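Local coordinates for protein SusD homolog (Bacteroides thetaiotaomicron, PDB 4MRU) that probably binds mucin O-glycans as a SusD-like outer-membrane lipoprotein built largely of helices with a TPR-like arrangement, at residues 41-46 with 246-251; 47-52 with 256-261; 103-108 with 179-184; 183-188 with 193-198. All blocks are in the same frame, centred on the assembly; numbering follows the deposited sequence.

Contact 1 of 4, residues 41-46 with 246-251; sequences HLYQFM and NRSALC
Y43 lies with one face of its phenol ring against S248, whose CB sits 3.5 Å from the ring centroid and only 7° off the normal, a CH-pi contact placed almost over the middle of the ring. The second touch is sulfur-aromatic: C251 SG comes in obliquely, 3.9 Å from Y43 CD1, with Q44 CB close by at 4.2 Å from the same sulfur. No direct hydrogen bond joins the two segments. A water makes the polar connection instead, donating to S248 OG at 2.7 Å and weakly to Y43 OH at 3.4 Å. With CG anti to the backbone N (chi1 -171°), Y43 reaches out from its helix to bring its ring against S248 and C251. The turn that carries these two is positioned by N246, whose OD1 caps it through a weak bond from A249 N, while N246 ND2 is held by D320 O and S248 N by Y322 OH. The contact thus sets helix 40-54 against helix 248-254. L42 and M46 of the first helix pack on helix 81-100, and Q44 and C251 both touch Y258 of strand 258-260.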
loop_
_atom_site.group_PDB
_atom_site.type_symbol
_atom_site.label_atom_id
_atom_site.label_comp_id
_atom_site.label_asym_id
_atom_site.label_seq_id
_atom_site.Cartn_x
_atom_site.Cartn_y
_atom_site.Cartn_z
ATOM N N HIS A 41 6.947 12.239 11.250
ATOM C CA HIS A 41 8.110 11.490 11.707
ATOM C C HIS A 41 7.961 9.991 11.357
ATOM O O HIS A 41 8.926 9.346 10.982
ATOM C CB HIS A 41 8.347 11.655 13.198
ATOM C CG HIS A 41 9.520 10.864 13.684
ATOM N ND1 HIS A 41 9.386 9.597 14.209
ATOM C CD2 HIS A 41 10.846 11.137 13.680
ATOM C CE1 HIS A 41 10.582 9.114 14.506
ATOM N NE2 HIS A 41 11.491 10.022 14.174
ATOM N N LEU A 42 6.759 9.460 11.490
ATOM C CA LEU A 42 6.445 8.075 11.141
ATOM C C LEU A 42 6.294 7.907 9.614
ATOM O O LEU A 42 6.873 7.004 9.024
ATOM C CB LEU A 42 5.199 7.614 11.886
ATOM C CG LEU A 42 4.654 6.217 11.597
ATOM C CD1 LEU A 42 5.726 5.141 11.550
ATOM C CD2 LEU A 42 3.607 5.891 12.665
ATOM N N TYR A 43 5.589 8.828 8.979
ATOM C CA TYR A 43 5.409 8.831 7.528
ATOM C C TYR A 43 6.755 8.664 6.775
ATOM O O TYR A 43 6.853 7.893 5.811
ATOM C CB TYR A 43 4.649 10.103 7.061
ATOM C CG TYR A 43 4.253 10.034 5.611
ATOM C CD1 TYR A 43 5.169 10.338 4.617
ATOM C CD2 TYR A 43 2.947 9.663 5.217
ATOM C CE1 TYR A 43 4.819 10.279 3.270
ATOM C CE2 TYR A 43 2.616 9.542 3.861
ATOM C CZ TYR A 43 3.554 9.846 2.897
ATOM O OH TYR A 43 3.242 9.749 1.556
ATOM N N GLN A 44 7.780 9.429 7.152
ATOM C CA GLN A 44 9.023 9.441 6.348
ATOM C C GLN A 44 9.620 8.035 6.207
ATOM O O GLN A 44 10.086 7.661 5.153
ATOM C CB GLN A 44 10.052 10.434 6.904
ATOM C CG GLN A 44 10.633 10.047 8.251
ATOM C CD GLN A 44 11.525 11.123 8.824
ATOM O OE1 GLN A 44 12.237 11.825 8.083
ATOM N NE2 GLN A 44 11.508 11.261 10.151
ATOM N N PHE A 45 9.546 7.253 7.261
ATOM C CA PHE A 45 10.093 5.901 7.257
ATOM C C PHE A 45 9.155 4.925 6.566
ATOM O O PHE A 45 9.565 4.195 5.669
ATOM C CB PHE A 45 10.353 5.414 8.667
ATOM C CG PHE A 45 11.379 6.230 9.418
ATOM C CD1 PHE A 45 12.707 6.210 9.017
ATOM C CD2 PHE A 45 11.020 6.998 10.477
ATOM C CE1 PHE A 45 13.645 6.974 9.667
ATOM C CE2 PHE A 45 11.964 7.753 11.173
ATOM C CZ PHE A 45 13.276 7.728 10.767
HETATM N N MSE A 46 7.909 4.880 7.009
HETATM C CA MSE A 46 6.988 3.807 6.569
HETATM C C MSE A 46 6.512 4.030 5.157
HETATM O O MSE A 46 6.479 3.108 4.348
HETATM C CB MSE A 46 5.818 3.749 7.543
HETATM C CG MSE A 46 4.902 2.580 7.283
HETATM SE SE MSE A 46 3.630 2.588 8.799
HETATM C CE MSE A 46 3.119 0.650 8.559
ATOM N N ASN A 246 -2.133 18.291 6.343
ATOM C CA ASN A 246 -1.458 17.086 5.917
ATOM C C ASN A 246 0.020 17.297 6.130
ATOM O O ASN A 246 0.664 18.050 5.388
ATOM C CB ASN A 246 -1.791 16.790 4.454
ATOM C CG ASN A 246 -1.205 15.500 3.965
ATOM O OD1 ASN A 246 -0.035 15.169 4.241
ATOM N ND2 ASN A 246 -2.014 14.744 3.195
ATOM N N ARG A 247 0.555 16.656 7.179
ATOM C CA ARG A 247 1.928 16.859 7.569
ATOM C C ARG A 247 2.864 16.094 6.634
ATOM O O ARG A 247 4.033 16.423 6.529
ATOM C CB ARG A 247 2.143 16.390 9.017
ATOM C CG ARG A 247 1.239 17.055 10.025
ATOM C CD ARG A 247 1.744 18.423 10.360
ATOM N NE ARG A 247 2.991 18.360 11.101
ATOM C CZ ARG A 247 3.719 19.419 11.416
ATOM N NH1 ARG A 247 3.332 20.624 11.034
ATOM N NH2 ARG A 247 4.850 19.281 12.100
ATOM N N SER A 248 2.351 15.075 5.949
ATOM C CA SER A 248 3.182 14.332 5.004
ATOM C C SER A 248 3.661 15.241 3.869
ATOM O O SER A 248 4.655 14.945 3.202
ATOM C CB SER A 248 2.457 13.102 4.405
ATOM O OG SER A 248 1.486 13.406 3.409
ATOM N N ALA A 249 2.939 16.327 3.618
ATOM C CA ALA A 249 3.373 17.288 2.609
ATOM C C ALA A 249 4.731 17.874 2.950
ATOM O O ALA A 249 5.471 18.258 2.038
ATOM C CB ALA A 249 2.338 18.397 2.427
ATOM N N LEU A 250 5.070 17.968 4.243
ATOM C CA LEU A 250 6.387 18.458 4.641
ATOM C C LEU A 250 7.504 17.660 3.946
ATOM O O LEU A 250 8.475 18.254 3.464
ATOM C CB LEU A 250 6.611 18.368 6.156
ATOM C CG LEU A 250 5.726 19.313 6.954
ATOM C CD1 LEU A 250 5.771 18.913 8.429
ATOM C CD2 LEU A 250 6.119 20.772 6.748
ATOM N N CYS A 251 7.369 16.335 3.926
ATOM C CA CYS A 251 8.419 15.432 3.446
ATOM C C CYS A 251 8.799 15.735 2.009
ATOM O O CYS A 251 9.961 15.594 1.635
ATOM C CB CYS A 251 7.989 13.957 3.540
ATOM S SG CYS A 251 7.540 13.425 5.232
HETATM O O HOH W 1 0.449 11.625 1.595
#

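Contact 2 of 4, residues 47-52 with 256-261; sequences EAMCGG and KDYRVG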
loop_
_atom_site.group_PDB
_atom_site.type_symbol
_atom_site.label_atom_id
_atom_site.label_comp_id
_atom_site.label_asym_id
_atom_site.label_seq_id
_atom_site.Cartn_x
_atom_site.Cartn_y
_atom_site.Cartn_z
ATOM N N GLU A 47 6.185 5.271 4.820
ATOM C CA GLU A 47 5.617 5.577 3.520
ATOM C C GLU A 47 6.604 6.106 2.482
ATOM O O GLU A 47 6.572 5.684 1.329
ATOM C CB GLU A 47 4.526 6.624 3.702
ATOM C CG GLU A 47 3.369 6.124 4.511
ATOM C CD GLU A 47 2.550 5.104 3.764
ATOM O OE1 GLU A 47 2.287 5.278 2.533
ATOM O OE2 GLU A 47 2.120 4.146 4.415
ATOM N N ALA A 48 7.424 7.081 2.850
ATOM C CA ALA A 48 8.274 7.741 1.869
ATOM C C ALA A 48 9.481 6.849 1.505
ATOM O O ALA A 48 9.706 6.513 0.350
ATOM C CB ALA A 48 8.728 9.109 2.386
HETATM N N MSE A 49 10.174 6.408 2.525
HETATM C CA MSE A 49 11.349 5.528 2.344
HETATM C C MSE A 49 10.943 4.107 2.016
HETATM O O MSE A 49 11.408 3.541 1.019
HETATM C CB MSE A 49 12.160 5.571 3.606
HETATM C CG MSE A 49 12.871 6.878 3.835
HETATM SE SE MSE A 49 13.893 6.568 5.485
HETATM C CE MSE A 49 14.272 8.424 6.051
ATOM N N CYS A 50 10.146 3.473 2.868
ATOM C CA CYS A 50 9.838 2.028 2.662
ATOM C C CYS A 50 8.840 1.748 1.487
ATOM O O CYS A 50 9.246 1.244 0.427
ATOM C CB CYS A 50 9.362 1.427 3.981
ATOM S SG CYS A 50 8.957 -0.351 3.877
ATOM N N GLY A 51 7.558 2.137 1.644
ATOM C CA GLY A 51 6.582 1.966 0.593
ATOM C C GLY A 51 7.042 2.636 -0.694
ATOM O O GLY A 51 6.928 2.080 -1.780
ATOM N N GLY A 52 7.569 3.847 -0.562
ATOM C CA GLY A 52 7.982 4.623 -1.719
ATOM C C GLY A 52 9.046 3.952 -2.552
ATOM O O GLY A 52 8.918 3.857 -3.787
ATOM N N LYS A 256 11.814 18.405 1.227
ATOM C CA LYS A 256 12.280 18.014 -0.103
ATOM C C LYS A 256 13.242 16.803 -0.053
ATOM O O LYS A 256 14.247 16.789 -0.762
ATOM C CB LYS A 256 12.926 19.223 -0.819
ATOM C CG LYS A 256 12.023 20.470 -0.798
ATOM C CD LYS A 256 12.639 21.627 -1.566
ATOM C CE LYS A 256 11.974 22.921 -1.168
ATOM N NZ LYS A 256 12.319 24.015 -2.116
ATOM N N ASP A 257 12.910 15.818 0.788
ATOM C CA ASP A 257 13.701 14.629 0.991
ATOM C C ASP A 257 13.402 13.513 -0.039
ATOM O O ASP A 257 14.107 12.527 -0.087
ATOM C CB ASP A 257 13.476 14.056 2.389
ATOM C CG ASP A 257 14.231 14.787 3.481
ATOM O OD1 ASP A 257 15.026 15.703 3.190
ATOM O OD2 ASP A 257 14.002 14.426 4.653
ATOM N N TYR A 258 12.347 13.647 -0.828
ATOM C CA TYR A 258 11.932 12.616 -1.787
ATOM C C TYR A 258 11.517 13.222 -3.111
ATOM O O TYR A 258 10.892 14.302 -3.162
ATOM C CB TYR A 258 10.766 11.747 -1.236
ATOM C CG TYR A 258 11.101 11.246 0.130
ATOM C CD1 TYR A 258 11.907 10.136 0.295
ATOM C CD2 TYR A 258 10.778 12.006 1.276
ATOM C CE1 TYR A 258 12.320 9.735 1.573
ATOM C CE2 TYR A 258 11.211 11.602 2.544
ATOM C CZ TYR A 258 11.977 10.480 2.663
ATOM O OH TYR A 258 12.432 10.123 3.893
ATOM N N ARG A 259 11.811 12.498 -4.190
ATOM C CA ARG A 259 11.264 12.837 -5.486
ATOM C C ARG A 259 10.732 11.561 -6.124
ATOM O O ARG A 259 10.952 10.453 -5.647
ATOM C CB ARG A 259 12.302 13.536 -6.387
ATOM C CG ARG A 259 12.753 14.924 -5.946
ATOM C CD ARG A 259 11.598 15.857 -6.146
ATOM N NE ARG A 259 11.739 17.254 -5.716
ATOM C CZ ARG A 259 11.177 17.792 -4.629
ATOM N NH1 ARG A 259 10.560 17.051 -3.713
ATOM N NH2 ARG A 259 11.252 19.096 -4.453
ATOM N N VAL A 260 10.035 11.741 -7.216
ATOM C CA VAL A 260 9.390 10.650 -7.886
ATOM C C VAL A 260 10.404 9.709 -8.527
ATOM O O VAL A 260 11.412 10.126 -9.092
ATOM C CB VAL A 260 8.388 11.195 -8.946
ATOM C CG1 VAL A 260 7.706 10.050 -9.664
ATOM C CG2 VAL A 260 7.362 12.069 -8.279
ATOM N N GLY A 261 10.090 8.415 -8.445
ATOM C CA GLY A 261 10.927 7.369 -8.947
ATOM C C GLY A 261 10.816 7.128 -10.445
ATOM O O GLY A 261 9.820 7.497 -11.094
#
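The Y258 ring receives A48 CB over one face, close to its centre: the methyl carbon is 3.5 Å from the centroid and 10° off the normal, a CH-pi contact. At the edge, near the ring plane, comes M49, present here as selenomethionine. Its CG lies 3.7 Å from Y258 CE1 and 3.3 Å from Y258 OH, and its terminal CE returns to the same hydroxyl oxygen at 3.3 Å. The two carbons bonded to selenium, CG and CE, thus both touch Y258 OH from one side, with the selenium itself farther off. No hydrogen bond crosses the contact. Y258 turns its CG anti to its own carbonyl carbon (chi1 -51°), and this carries the ring toward the helix. Behind it the main chain is tied down by R259, whose NH1 donates to Y258 O at 2.8 Å and also to F252 O. Replacing Y258 by an alanine would probably open a gap over A48 CB and leave the M49 side chain freer to move, since the ring and hydroxyl that touch both would be gone. Around the contact, strand 258-260 pairs antiparallel with strand 58-60 through R259 and G59. Helix 40-54, which has a wider pi-type turn here, carries E47 in a salt bridge to R120 of helix 104-125 and packs C50 on helix 427-437.

Contact 3 of 4, residues 103-108 with 179-184; sequences APVALA and SGFEKL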
loop_
_atom_site.group_PDB
_atom_site.type_symbol
_atom_site.label_atom_id
_atom_site.label_comp_id
_atom_site.label_asym_id
_atom_site.label_seq_id
_atom_site.Cartn_x
_atom_site.Cartn_y
_atom_site.Cartn_z
ATOM N N ALA A 103 -20.817 0.696 23.708
ATOM C CA ALA A 103 -21.667 0.785 22.525
ATOM C C ALA A 103 -21.097 -0.098 21.424
ATOM O O ALA A 103 -19.931 0.046 21.056
ATOM C CB ALA A 103 -21.794 2.225 22.051
ATOM N N PRO A 104 -21.911 -1.032 20.894
ATOM C CA PRO A 104 -21.378 -1.944 19.877
ATOM C C PRO A 104 -20.744 -1.205 18.684
ATOM O O PRO A 104 -19.727 -1.630 18.222
ATOM C CB PRO A 104 -22.595 -2.722 19.405
ATOM C CG PRO A 104 -23.577 -2.639 20.532
ATOM C CD PRO A 104 -23.299 -1.360 21.271
ATOM N N VAL A 105 -21.288 -0.072 18.259
ATOM C CA VAL A 105 -20.702 0.643 17.100
ATOM C C VAL A 105 -19.307 1.213 17.398
ATOM O O VAL A 105 -18.410 1.140 16.557
ATOM C CB VAL A 105 -21.633 1.767 16.633
ATOM C CG1 VAL A 105 -20.949 2.661 15.598
ATOM C CG2 VAL A 105 -22.891 1.163 16.061
ATOM N N ALA A 106 -19.112 1.787 18.583
ATOM C CA ALA A 106 -17.803 2.289 18.945
ATOM C C ALA A 106 -16.794 1.160 18.915
ATOM O O ALA A 106 -15.698 1.316 18.413
ATOM C CB ALA A 106 -17.828 2.874 20.340
ATOM N N LEU A 107 -17.157 0.032 19.523
ATOM C CA LEU A 107 -16.257 -1.152 19.598
ATOM C C LEU A 107 -15.988 -1.705 18.208
ATOM O O LEU A 107 -14.881 -2.134 17.896
ATOM C CB LEU A 107 -16.875 -2.210 20.502
ATOM C CG LEU A 107 -17.111 -1.782 21.967
ATOM C CD1 LEU A 107 -17.773 -2.894 22.777
ATOM C CD2 LEU A 107 -15.817 -1.358 22.628
ATOM N N ALA A 108 -17.003 -1.678 17.353
ATOM C CA ALA A 108 -16.842 -2.206 15.993
ATOM C C ALA A 108 -15.927 -1.316 15.181
ATOM O O ALA A 108 -15.042 -1.788 14.483
ATOM C CB ALA A 108 -18.178 -2.312 15.311
ATOM N N SER A 179 -25.707 8.918 13.287
ATOM C CA SER A 179 -25.286 7.755 14.091
ATOM C C SER A 179 -24.784 8.177 15.451
ATOM O O SER A 179 -24.646 7.362 16.335
ATOM C CB SER A 179 -24.160 7.013 13.387
ATOM O OG SER A 179 -23.005 7.852 13.333
ATOM N N GLY A 180 -24.463 9.449 15.596
ATOM C CA GLY A 180 -23.741 9.920 16.793
ATOM C C GLY A 180 -22.227 10.100 16.586
ATOM O O GLY A 180 -21.562 10.730 17.424
ATOM N N PHE A 181 -21.687 9.583 15.477
ATOM C CA PHE A 181 -20.248 9.599 15.216
ATOM C C PHE A 181 -19.871 10.684 14.232
ATOM O O PHE A 181 -18.710 10.749 13.789
ATOM C CB PHE A 181 -19.784 8.215 14.727
ATOM C CG PHE A 181 -19.768 7.198 15.815
ATOM C CD1 PHE A 181 -20.918 6.531 16.188
ATOM C CD2 PHE A 181 -18.592 6.913 16.470
ATOM C CE1 PHE A 181 -20.891 5.608 17.237
ATOM C CE2 PHE A 181 -18.549 5.995 17.495
ATOM C CZ PHE A 181 -19.694 5.345 17.894
ATOM N N GLU A 182 -20.832 11.543 13.901
ATOM C CA GLU A 182 -20.629 12.574 12.902
ATOM C C GLU A 182 -19.446 13.469 13.221
ATOM O O GLU A 182 -18.751 13.919 12.300
ATOM C CB GLU A 182 -21.856 13.472 12.789
ATOM C CG GLU A 182 -22.988 12.891 11.971
ATOM C CD GLU A 182 -23.685 11.699 12.633
ATOM O OE1 GLU A 182 -23.811 11.655 13.893
ATOM O OE2 GLU A 182 -24.069 10.776 11.880
ATOM N N LYS A 183 -19.241 13.743 14.508
ATOM C CA LYS A 183 -18.188 14.652 14.959
ATOM C C LYS A 183 -16.966 13.898 15.513
ATOM O O LYS A 183 -16.045 14.514 15.992
ATOM C CB LYS A 183 -18.775 15.629 15.981
ATOM C CG LYS A 183 -19.891 16.485 15.333
ATOM C CD LYS A 183 -20.295 17.710 16.129
ATOM C CE LYS A 183 -20.665 17.284 17.538
ATOM N NZ LYS A 183 -21.583 18.251 18.210
ATOM N N LEU A 184 -16.945 12.579 15.331
ATOM C CA LEU A 184 -15.959 11.689 15.913
ATOM C C LEU A 184 -15.152 10.913 14.899
ATOM O O LEU A 184 -14.447 9.970 15.257
ATOM C CB LEU A 184 -16.675 10.661 16.805
ATOM C CG LEU A 184 -17.589 11.129 17.931
ATOM C CD1 LEU A 184 -18.017 9.906 18.706
ATOM C CD2 LEU A 184 -16.926 12.153 18.835
#
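F181, the residue that packs against V105 and A106, has its backbone N bonded to S179 OG at 3.1 Å, closing an ST turn; the same hydroxyl oxygen is also hydrogen-bonded to G190 O. The E182 carboxylate tightens this bend from the other end. Its OE2 accepts from S179 N at 2.8 Å and its OE1 from G180 N at 2.9 Å, each oxygen using its syn lone pair, so one flat group grips two successive amides. G180 takes a positive phi (99°) at which a side chain would run into the preceding carbonyl. A type I turn follows, from F181 to L184, with L184 N bonded to F181 O. Out of this tightly turned loop the F181 ring reaches across to the first turn of helix 104-125. V105 CG1 approaches it obliquely, 3.4 Å from F181 CE1, the two side chains lying alongside each other and pointing opposite ways. A106 CB lies in the ring plane at the edge, 3.9 Å from F181 CZ, and A106 N is 3.7 Å from the same carbon. V105 puts its CG1 anti to the backbone N (chi1 170°), which sends that branch to the ring. An alanine in place of F181 would remove the ring and is likely to leave V105 CG1 and the A106 methyl without their apolar partner. Helix 24-32 adds I28 against F181, and V105 also touches L192. The side chains meet through apolar contacts, with no hydrogen bond between the segments; the hydrogen bonds lie within the loop, where they probably hold its shape and so help to place the ring.

Contact 4 of 4, residues 183-188 with 193-198; sequences KLDDVY and QQWRLF
W195 and D185 meet through a hydrogen bond from W195 NE1 to D185 OD2, 2.8 Å long and fairly straight at 160°. D185 OD2 lies close to the indole plane, while the N-H reaches that oxygen from above the plane of the carboxylate. D185 is also the head of an Asx turn: its OD1 accepts from V187 N at 2.9 Å and Y188 N at 3.1 Å, both from the same face, and from Q32 NE2 besides, and OD2 also accepts from G190 N. The tightly packed part is aromatic. The edge of Y188 points into the face of W195 in a T-shaped pair, planes at 89° and Y188 CD2 3.7 Å from W195 CD2. The tyrosine ring is itself sandwiched, with V187 CG1 toward the rim of one face and Q194 CB over the centre of the opposite one, 3.5 Å from the centroid, while F198 CB lies at its edge. W195 also packs on L109, L112 and L113 of helix 104-125. The looser part is the water-bridged amide end of the partly exposed Q194. Its extended chain sets the amide beside Y188 CD1, its plane 40° from that of the ring; NE2 bonds to D237 OD1, as Y188 OH does to D237 O. Here the loop and helix are joined through solvent: one water donates to both Y188 O and Q194 OE1, lying 2.8 Å from each.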
loop_
_atom_site.group_PDB
_atom_site.type_symbol
_atom_site.label_atom_id
_atom_site.label_comp_id
_atom_site.label_asym_id
_atom_site.label_seq_id
_atom_site.Cartn_x
_atom_site.Cartn_y
_atom_site.Cartn_z
ATOM N N LYS A 183 -19.241 13.743 14.508
ATOM C CA LYS A 183 -18.188 14.652 14.959
ATOM C C LYS A 183 -16.966 13.898 15.513
ATOM O O LYS A 183 -16.045 14.514 15.992
ATOM C CB LYS A 183 -18.775 15.629 15.981
ATOM C CG LYS A 183 -19.891 16.485 15.333
ATOM C CD LYS A 183 -20.295 17.710 16.129
ATOM C CE LYS A 183 -20.665 17.284 17.538
ATOM N NZ LYS A 183 -21.583 18.251 18.210
ATOM N N LEU A 184 -16.945 12.579 15.331
ATOM C CA LEU A 184 -15.959 11.689 15.913
ATOM C C LEU A 184 -15.152 10.913 14.899
ATOM O O LEU A 184 -14.447 9.970 15.257
ATOM C CB LEU A 184 -16.675 10.661 16.805
ATOM C CG LEU A 184 -17.589 11.129 17.931
ATOM C CD1 LEU A 184 -18.017 9.906 18.706
ATOM C CD2 LEU A 184 -16.926 12.153 18.835
ATOM N N ASP A 185 -15.231 11.293 13.632
ATOM C CA ASP A 185 -14.802 10.407 12.553
ATOM C C ASP A 185 -14.497 11.257 11.332
ATOM O O ASP A 185 -15.402 11.888 10.771
ATOM C CB ASP A 185 -15.924 9.398 12.298
ATOM C CG ASP A 185 -15.834 8.712 10.911
ATOM O OD1 ASP A 185 -14.737 8.670 10.292
ATOM O OD2 ASP A 185 -16.891 8.236 10.446
ATOM N N ASP A 186 -13.233 11.347 10.952
ATOM C CA ASP A 186 -12.862 12.248 9.811
ATOM C C ASP A 186 -12.622 11.533 8.511
ATOM O O ASP A 186 -11.954 12.047 7.583
ATOM C CB ASP A 186 -11.649 13.104 10.208
ATOM C CG ASP A 186 -12.038 14.219 11.196
ATOM O OD1 ASP A 186 -13.239 14.436 11.432
ATOM O OD2 ASP A 186 -11.134 14.902 11.700
ATOM N N VAL A 187 -13.180 10.333 8.424
ATOM C CA VAL A 187 -13.147 9.533 7.185
ATOM C C VAL A 187 -14.539 9.600 6.579
ATOM O O VAL A 187 -14.709 10.137 5.481
ATOM C CB VAL A 187 -12.712 8.090 7.440
ATOM C CG1 VAL A 187 -12.889 7.209 6.188
ATOM C CG2 VAL A 187 -11.249 8.081 7.856
ATOM N N TYR A 188 -15.531 9.101 7.319
ATOM C CA TYR A 188 -16.920 9.079 6.815
ATOM C C TYR A 188 -17.914 9.899 7.628
ATOM O O TYR A 188 -19.132 9.835 7.376
ATOM C CB TYR A 188 -17.397 7.630 6.707
ATOM C CG TYR A 188 -16.801 6.859 5.567
ATOM C CD1 TYR A 188 -16.846 7.339 4.256
ATOM C CD2 TYR A 188 -16.235 5.620 5.781
ATOM C CE1 TYR A 188 -16.325 6.602 3.210
ATOM C CE2 TYR A 188 -15.724 4.882 4.750
ATOM C CZ TYR A 188 -15.768 5.373 3.463
ATOM O OH TYR A 188 -15.267 4.570 2.465
ATOM N N GLN A 193 -23.087 3.192 6.956
ATOM C CA GLN A 193 -23.274 2.534 5.662
ATOM C C GLN A 193 -22.000 2.560 4.847
ATOM O O GLN A 193 -21.621 1.588 4.200
ATOM C CB GLN A 193 -24.453 3.213 4.888
ATOM C CG GLN A 193 -25.817 3.013 5.532
ATOM C CD GLN A 193 -26.048 3.770 6.870
ATOM O OE1 GLN A 193 -25.310 4.697 7.228
ATOM N NE2 GLN A 193 -27.085 3.353 7.610
ATOM N N GLN A 194 -21.304 3.690 4.878
ATOM C CA GLN A 194 -20.042 3.805 4.140
ATOM C C GLN A 194 -18.949 3.000 4.820
ATOM O O GLN A 194 -18.145 2.393 4.130
ATOM C CB GLN A 194 -19.632 5.275 3.970
ATOM C CG GLN A 194 -20.478 5.985 2.921
ATOM C CD GLN A 194 -20.124 7.447 2.825
ATOM O OE1 GLN A 194 -20.000 8.142 3.845
ATOM N NE2 GLN A 194 -19.900 7.911 1.617
ATOM N N TRP A 195 -18.903 2.996 6.162
ATOM C CA TRP A 195 -17.968 2.112 6.873
ATOM C C TRP A 195 -18.162 0.651 6.452
ATOM O O TRP A 195 -17.161 -0.066 6.289
ATOM C CB TRP A 195 -18.073 2.264 8.391
ATOM C CG TRP A 195 -17.350 3.453 8.890
ATOM C CD1 TRP A 195 -17.878 4.589 9.404
ATOM C CD2 TRP A 195 -15.929 3.645 8.856
ATOM N NE1 TRP A 195 -16.881 5.481 9.738
ATOM C CE2 TRP A 195 -15.670 4.935 9.398
ATOM C CE3 TRP A 195 -14.860 2.875 8.394
ATOM C CZ2 TRP A 195 -14.378 5.456 9.492
ATOM C CZ3 TRP A 195 -13.558 3.397 8.481
ATOM C CH2 TRP A 195 -13.326 4.660 9.067
ATOM N N ARG A 196 -19.404 0.206 6.203
ATOM C CA ARG A 196 -19.581 -1.191 5.744
ATOM C C ARG A 196 -19.019 -1.445 4.332
ATOM O O ARG A 196 -18.422 -2.488 4.084
ATOM C CB ARG A 196 -21.050 -1.635 5.800
ATOM C CG ARG A 196 -21.546 -1.694 7.245
ATOM C CD ARG A 196 -22.908 -2.362 7.319
ATOM N NE ARG A 196 -22.749 -3.768 7.054
ATOM C CZ ARG A 196 -23.458 -4.484 6.195
ATOM N NH1 ARG A 196 -24.439 -3.958 5.487
ATOM N NH2 ARG A 196 -23.180 -5.768 6.072
ATOM N N LEU A 197 -19.209 -0.503 3.414
ATOM C CA LEU A 197 -18.630 -0.618 2.096
ATOM C C LEU A 197 -17.124 -0.759 2.210
ATOM O O LEU A 197 -16.485 -1.636 1.564
ATOM C CB LEU A 197 -18.978 0.590 1.236
ATOM C CG LEU A 197 -20.472 0.779 0.932
ATOM C CD1 LEU A 197 -20.648 2.055 0.109
ATOM C CD2 LEU A 197 -21.016 -0.433 0.217
ATOM N N PHE A 198 -16.540 0.091 3.045
ATOM C CA PHE A 198 -15.095 0.041 3.212
ATOM C C PHE A 198 -14.678 -1.305 3.805
ATOM O O PHE A 198 -13.702 -1.928 3.356
ATOM C CB PHE A 198 -14.583 1.181 4.098
ATOM C CG PHE A 198 -13.182 1.004 4.516
ATOM C CD1 PHE A 198 -12.154 1.203 3.602
ATOM C CD2 PHE A 198 -12.872 0.611 5.799
ATOM C CE1 PHE A 198 -10.834 1.017 3.972
ATOM C CE2 PHE A 198 -11.560 0.415 6.168
ATOM C CZ PHE A 198 -10.543 0.646 5.257
HETATM O O HOH W 2 -20.041 10.736 4.871
#

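The four contacts fall into two pairs about 24 to 35 Å apart, centre to centre. Contacts 1 and 2, 10 Å apart, share helix 40-54, and their partners, helix 248-254 and strand 258-260, follow each other in the chain. Within that helix, Q44 O to M49 N and F45 O to C50 N are probable hydrogen bonds, with the i to i+5 spacing of a pi-type turn. Contacts 3 and 4, also 10 Å apart, share K183 and L184 of the loop before helix 192-209; contact 3 sets it on helix 104-125, contact 4 on the helix that follows. Both lie in the sequence bridged by contacts 1 and 2, which join chain parts some 200 residues apart.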